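Local coordinates for protein 5-carboxymethyl-2-hydroxymuconate semialdehyde dehydrogenase (Thermus thermophilus, PDB 2D4E) that probably oxidises 5-carboxymethyl-2-hydroxymuconate semialdehyde to the corresponding carboxylic acid with NAD as the electron acceptor, as a member of the aldehyde dehydrogenase family, at residues 254-257 with 258-261; 292-295 with 296-300. One frame throughout, in Å; residues are numbered along the deposited sequence.

Contact 1: 254-257 with 258-261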
loop_
_atom_site.group_PDB
_atom_site.type_symbol
_atom_site.label_atom_id
_atom_site.label_comp_id
_atom_site.label_asym_id
_atom_site.label_seq_id
_atom_site.Cartn_x
_atom_site.Cartn_y
_atom_site.Cartn_z
ATOM N N GLY C 254 3.451 10.364 -30.894
ATOM C CA GLY C 254 2.511 9.740 -29.980
ATOM C C GLY C 254 1.130 9.695 -30.613
ATOM O O GLY C 254 0.429 8.685 -30.527
ATOM N N LYS C 255 0.744 10.790 -31.263
ATOM C CA LYS C 255 -0.559 10.881 -31.918
ATOM C C LYS C 255 -0.703 9.865 -33.048
ATOM O O LYS C 255 -1.733 9.189 -33.172
ATOM C CB LYS C 255 -0.775 12.287 -32.476
ATOM C CG LYS C 255 -0.991 13.350 -31.417
ATOM C CD LYS C 255 -1.203 14.715 -32.047
ATOM C CE LYS C 255 -1.252 15.811 -30.990
ATOM N NZ LYS C 255 -1.291 17.167 -31.614
ATOM N N ILE C 256 0.334 9.771 -33.876
ATOM C CA ILE C 256 0.331 8.849 -34.999
ATOM C C ILE C 256 0.262 7.407 -34.504
ATOM O O ILE C 256 -0.496 6.591 -35.033
ATOM C CB ILE C 256 1.596 9.063 -35.864
ATOM C CG1 ILE C 256 1.481 10.401 -36.605
ATOM C CG2 ILE C 256 1.785 7.902 -36.842
ATOM C CD1 ILE C 256 2.770 10.882 -37.230
ATOM N N VAL C 257 1.037 7.101 -33.471
ATOM C CA VAL C 257 1.055 5.752 -32.929
ATOM C C VAL C 257 -0.257 5.372 -32.263
ATOM O O VAL C 257 -0.753 4.260 -32.449
ATOM C CB VAL C 257 2.217 5.571 -31.932
ATOM C CG1 VAL C 257 2.055 4.265 -31.160
ATOM C CG2 VAL C 257 3.526 5.557 -32.691
ATOM N N MET C 258 -0.831 6.291 -31.498
ATOM C CA MET C 258 -2.091 6.005 -30.826
ATOM C C MET C 258 -3.191 5.755 -31.848
ATOM O O MET C 258 -3.999 4.839 -31.695
ATOM C CB MET C 258 -2.486 7.169 -29.909
ATOM C CG MET C 258 -3.739 6.902 -29.092
ATOM S SD MET C 258 -4.096 8.194 -27.887
ATOM C CE MET C 258 -5.755 7.718 -27.362
ATOM N N ARG C 259 -3.212 6.574 -32.895
ATOM C CA ARG C 259 -4.216 6.447 -33.948
ATOM C C ARG C 259 -4.142 5.067 -34.595
ATOM O O ARG C 259 -5.163 4.420 -34.821
ATOM C CB ARG C 259 -3.994 7.534 -35.004
ATOM C CG ARG C 259 -5.138 7.708 -35.993
ATOM C CD ARG C 259 -4.900 8.917 -36.902
ATOM N NE ARG C 259 -4.815 10.165 -36.145
ATOM C CZ ARG C 259 -3.747 10.963 -36.108
ATOM N NH1 ARG C 259 -2.647 10.656 -36.786
ATOM N NH2 ARG C 259 -3.780 12.075 -35.385
ATOM N N ASN C 260 -2.920 4.625 -34.876
ATOM C CA ASN C 260 -2.665 3.331 -35.492
ATOM C C ASN C 260 -2.967 2.194 -34.510
ATOM O O ASN C 260 -3.458 1.131 -34.894
ATOM C CB ASN C 260 -1.197 3.282 -35.945
ATOM C CG ASN C 260 -0.824 1.977 -36.637
ATOM O OD1 ASN C 260 0.351 1.746 -36.962
ATOM N ND2 ASN C 260 -1.812 1.120 -36.867
ATOM N N ALA C 261 -2.685 2.429 -33.236
ATOM C CA ALA C 261 -2.903 1.428 -32.198
ATOM C C ALA C 261 -4.382 1.157 -31.908
ATOM O O ALA C 261 -4.737 0.104 -31.368
ATOM C CB ALA C 261 -2.197 1.861 -30.918
#
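Arg259 folds back over Lys255 and Ile256 in a local, one-turn contact within the last two turns of helix 251-261. Its chain leaves with CG anti to the backbone N (chi1 -167°) and bends at chi3, which swings the guanidinium back along the helix. Lys255 O then lies over the centre of one guanidinium face, 3.9 Å above the plane, while Arg259 NH2 comes 4.2 Å from Lys255 CB. At the other branch Arg259 NH1 stands 4.1 Å from Ile256 CG1. Arg259 NH2 forms a salt bridge with Asp263 of the second subunit; Lys255 NZ, on an extended chain, stays 6.8 Å from Arg259 NH2, and the Asp263 carboxylate probably eases the like charges. Helix 251-261 is the crossover of a beta-alpha-beta unit between the parallel strands 244-248 and 267-271 of the NAD-binding domain, and Ile256 and Val257 belong to the dinucleotide pocket, both touching the bound NAD. Regular i to i+4 bonds tie the two turns together: Met258 N to Gly254 O at 2.9 Å, Arg259 N to Lys255 O, Asn260 N to Ile256 O, and Ala261 N to Val257 O at 2.8 Å. On the buried side Ala261 CB sits 3.2 Å from Val257 O, and both residues pack on Val237 of helix 229-238 and on strand 244-248.

Contact 2: 292-295 with 296-300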
loop_
_atom_site.group_PDB
_atom_site.type_symbol
_atom_site.label_atom_id
_atom_site.label_comp_id
_atom_site.label_asym_id
_atom_site.label_seq_id
_atom_site.Cartn_x
_atom_site.Cartn_y
_atom_site.Cartn_z
ATOM N N ALA C 292 23.086 24.472 -11.711
ATOM C CA ALA C 292 21.986 23.600 -12.108
ATOM C C ALA C 292 21.337 23.922 -13.450
ATOM O O ALA C 292 21.209 23.036 -14.298
ATOM C CB ALA C 292 20.927 23.586 -11.019
ATOM N N VAL C 293 20.919 25.172 -13.655
ATOM C CA VAL C 293 20.271 25.524 -14.917
ATOM C C VAL C 293 21.228 25.431 -16.100
ATOM O O VAL C 293 20.827 25.045 -17.196
ATOM C CB VAL C 293 19.621 26.941 -14.872
ATOM C CG1 VAL C 293 18.678 27.039 -13.668
ATOM C CG2 VAL C 293 20.690 28.022 -14.805
ATOM N N VAL C 294 22.498 25.765 -15.895
ATOM C CA VAL C 294 23.434 25.660 -17.007
ATOM C C VAL C 294 23.573 24.191 -17.402
ATOM O O VAL C 294 23.521 23.837 -18.586
ATOM C CB VAL C 294 24.822 26.225 -16.644
ATOM C CG1 VAL C 294 25.815 25.917 -17.762
ATOM C CG2 VAL C 294 24.722 27.730 -16.425
ATOM N N PHE C 295 23.734 23.330 -16.406
ATOM C CA PHE C 295 23.872 21.902 -16.665
ATOM C C PHE C 295 22.605 21.277 -17.230
ATOM O O PHE C 295 22.662 20.505 -18.178
ATOM C CB PHE C 295 24.260 21.162 -15.378
ATOM C CG PHE C 295 24.053 19.665 -15.450
ATOM C CD1 PHE C 295 22.810 19.105 -15.169
ATOM C CD2 PHE C 295 25.094 18.822 -15.822
ATOM C CE1 PHE C 295 22.609 17.730 -15.260
ATOM C CE2 PHE C 295 24.904 17.445 -15.916
ATOM C CZ PHE C 295 23.660 16.898 -15.635
ATOM N N GLN C 296 21.461 21.617 -16.643
ATOM C CA GLN C 296 20.186 21.038 -17.055
ATOM C C GLN C 296 19.745 21.323 -18.496
ATOM O O GLN C 296 18.884 20.625 -19.032
ATOM C CB GLN C 296 19.083 21.450 -16.072
ATOM C CG GLN C 296 17.922 20.465 -16.011
ATOM C CD GLN C 296 18.389 19.044 -15.721
ATOM O OE1 GLN C 296 18.991 18.778 -14.684
ATOM N NE2 GLN C 296 18.120 18.130 -16.647
ATOM N N ILE C 297 20.315 22.342 -19.131
ATOM C CA ILE C 297 19.939 22.616 -20.511
ATOM C C ILE C 297 21.056 22.249 -21.488
ATOM O O ILE C 297 20.789 21.721 -22.562
ATOM C CB ILE C 297 19.537 24.113 -20.738
ATOM C CG1 ILE C 297 19.207 24.345 -22.218
ATOM C CG2 ILE C 297 20.679 25.039 -20.363
ATOM C CD1 ILE C 297 18.166 23.390 -22.794
ATOM N N PHE C 298 22.305 22.495 -21.106
ATOM C CA PHE C 298 23.418 22.212 -22.004
ATOM C C PHE C 298 24.054 20.825 -21.938
ATOM O O PHE C 298 24.718 20.414 -22.886
ATOM C CB PHE C 298 24.484 23.306 -21.855
ATOM C CG PHE C 298 23.974 24.683 -22.199
ATOM C CD1 PHE C 298 24.106 25.738 -21.299
ATOM C CD2 PHE C 298 23.317 24.911 -23.407
ATOM C CE1 PHE C 298 23.583 27.003 -21.595
ATOM C CE2 PHE C 298 22.791 26.164 -23.715
ATOM C CZ PHE C 298 22.922 27.216 -22.809
ATOM N N SER C 299 23.863 20.097 -20.843
ATOM C CA SER C 299 24.435 18.755 -20.758
ATOM C C SER C 299 23.740 17.868 -21.797
ATOM O O SER C 299 22.660 18.208 -22.291
ATOM C CB SER C 299 24.230 18.162 -19.363
ATOM O OG SER C 299 22.858 17.914 -19.127
ATOM N N PHE C 300 24.364 16.738 -22.123
ATOM C CA PHE C 300 23.818 15.799 -23.102
ATOM C C PHE C 300 23.535 16.495 -24.443
ATOM O O PHE C 300 22.569 16.170 -25.149
ATOM C CB PHE C 300 22.542 15.148 -22.544
ATOM C CG PHE C 300 22.396 13.687 -22.906
ATOM C CD1 PHE C 300 21.603 13.292 -23.981
ATOM C CD2 PHE C 300 23.081 12.707 -22.185
ATOM C CE1 PHE C 300 21.493 11.943 -24.334
ATOM C CE2 PHE C 300 22.978 11.351 -22.533
ATOM C CZ PHE C 300 22.183 10.971 -23.611
#
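Phe295 and Ser299 meet one turn apart at the C-terminal end of helix 286-298, the crossover helix of the beta-alpha-beta unit between strands 277-280 and 310-314. Backbone bonds carry the helix to its end. Gln296 N reaches Ala292 O at 2.8 Å and Phe298 N reaches Val294 O, but the bond from Ile297 N to Val293 O is weak, stretched to 3.4 Å with an N-H...O angle of 133°. In the last turn Phe295 O is gripped twice, by Ser299 N at 3.0 Å and by Ser299 OG at 2.8 Å, the two donors arriving from opposite faces of the carbonyl plane. Ser299 is the first residue to leave helical geometry, and its chi1 of 68°, with OG between the backbone N and the carbonyl carbon, lets the hydroxyl reach back to that carbonyl; OG is also hydrogen-bonded to Arg304.

The Phe295 ring takes part in the same turn. Its trans first torsion turns one face to Ser299, whose CB makes a CH-pi contact over that face, 3.8 Å from the centroid. Gln296 bends at chi2, bringing OE1 in plane to the edge of the Phe295 ring with the amide turned 77° to it; OE1 takes a hydrogen bond from Asn467 N. His466 packs edge-to-face with Phe295.

Side-chain packing covers the flank nearer helix 315-331. Phe298 packs on Ala329 and Val294 on Arg328, while Phe513 of the second subunit touches Val294, Phe298 and Ser299. Ile297 CG2 covers one face of the Phe298 ring, and Val294 CG1 meets the ring edge in plane, 3.9 Å from Phe298 CD1.

How the contacts relate
Contact 1 comes first along the chain and contact 2 follows some thirty residues later, contact 1 within the crossover helix of one beta-alpha-beta unit, contact 2 at the C-terminal end of another such helix and just beyond it. Their helices serve different sheets: 251-261 joins strands of the five-stranded parallel sheet, 286-298 joins strands of the seven-stranded mixed sheet. The centres stand 32 Å apart, on opposite sides of the centre of the chain, and the nearest atoms are about 19 Å apart. Ile256 and Val257 place contact 1 on the NAD pocket, whereas contact 2 belongs to what in this family is the catalytic domain. Both meet the second subunit.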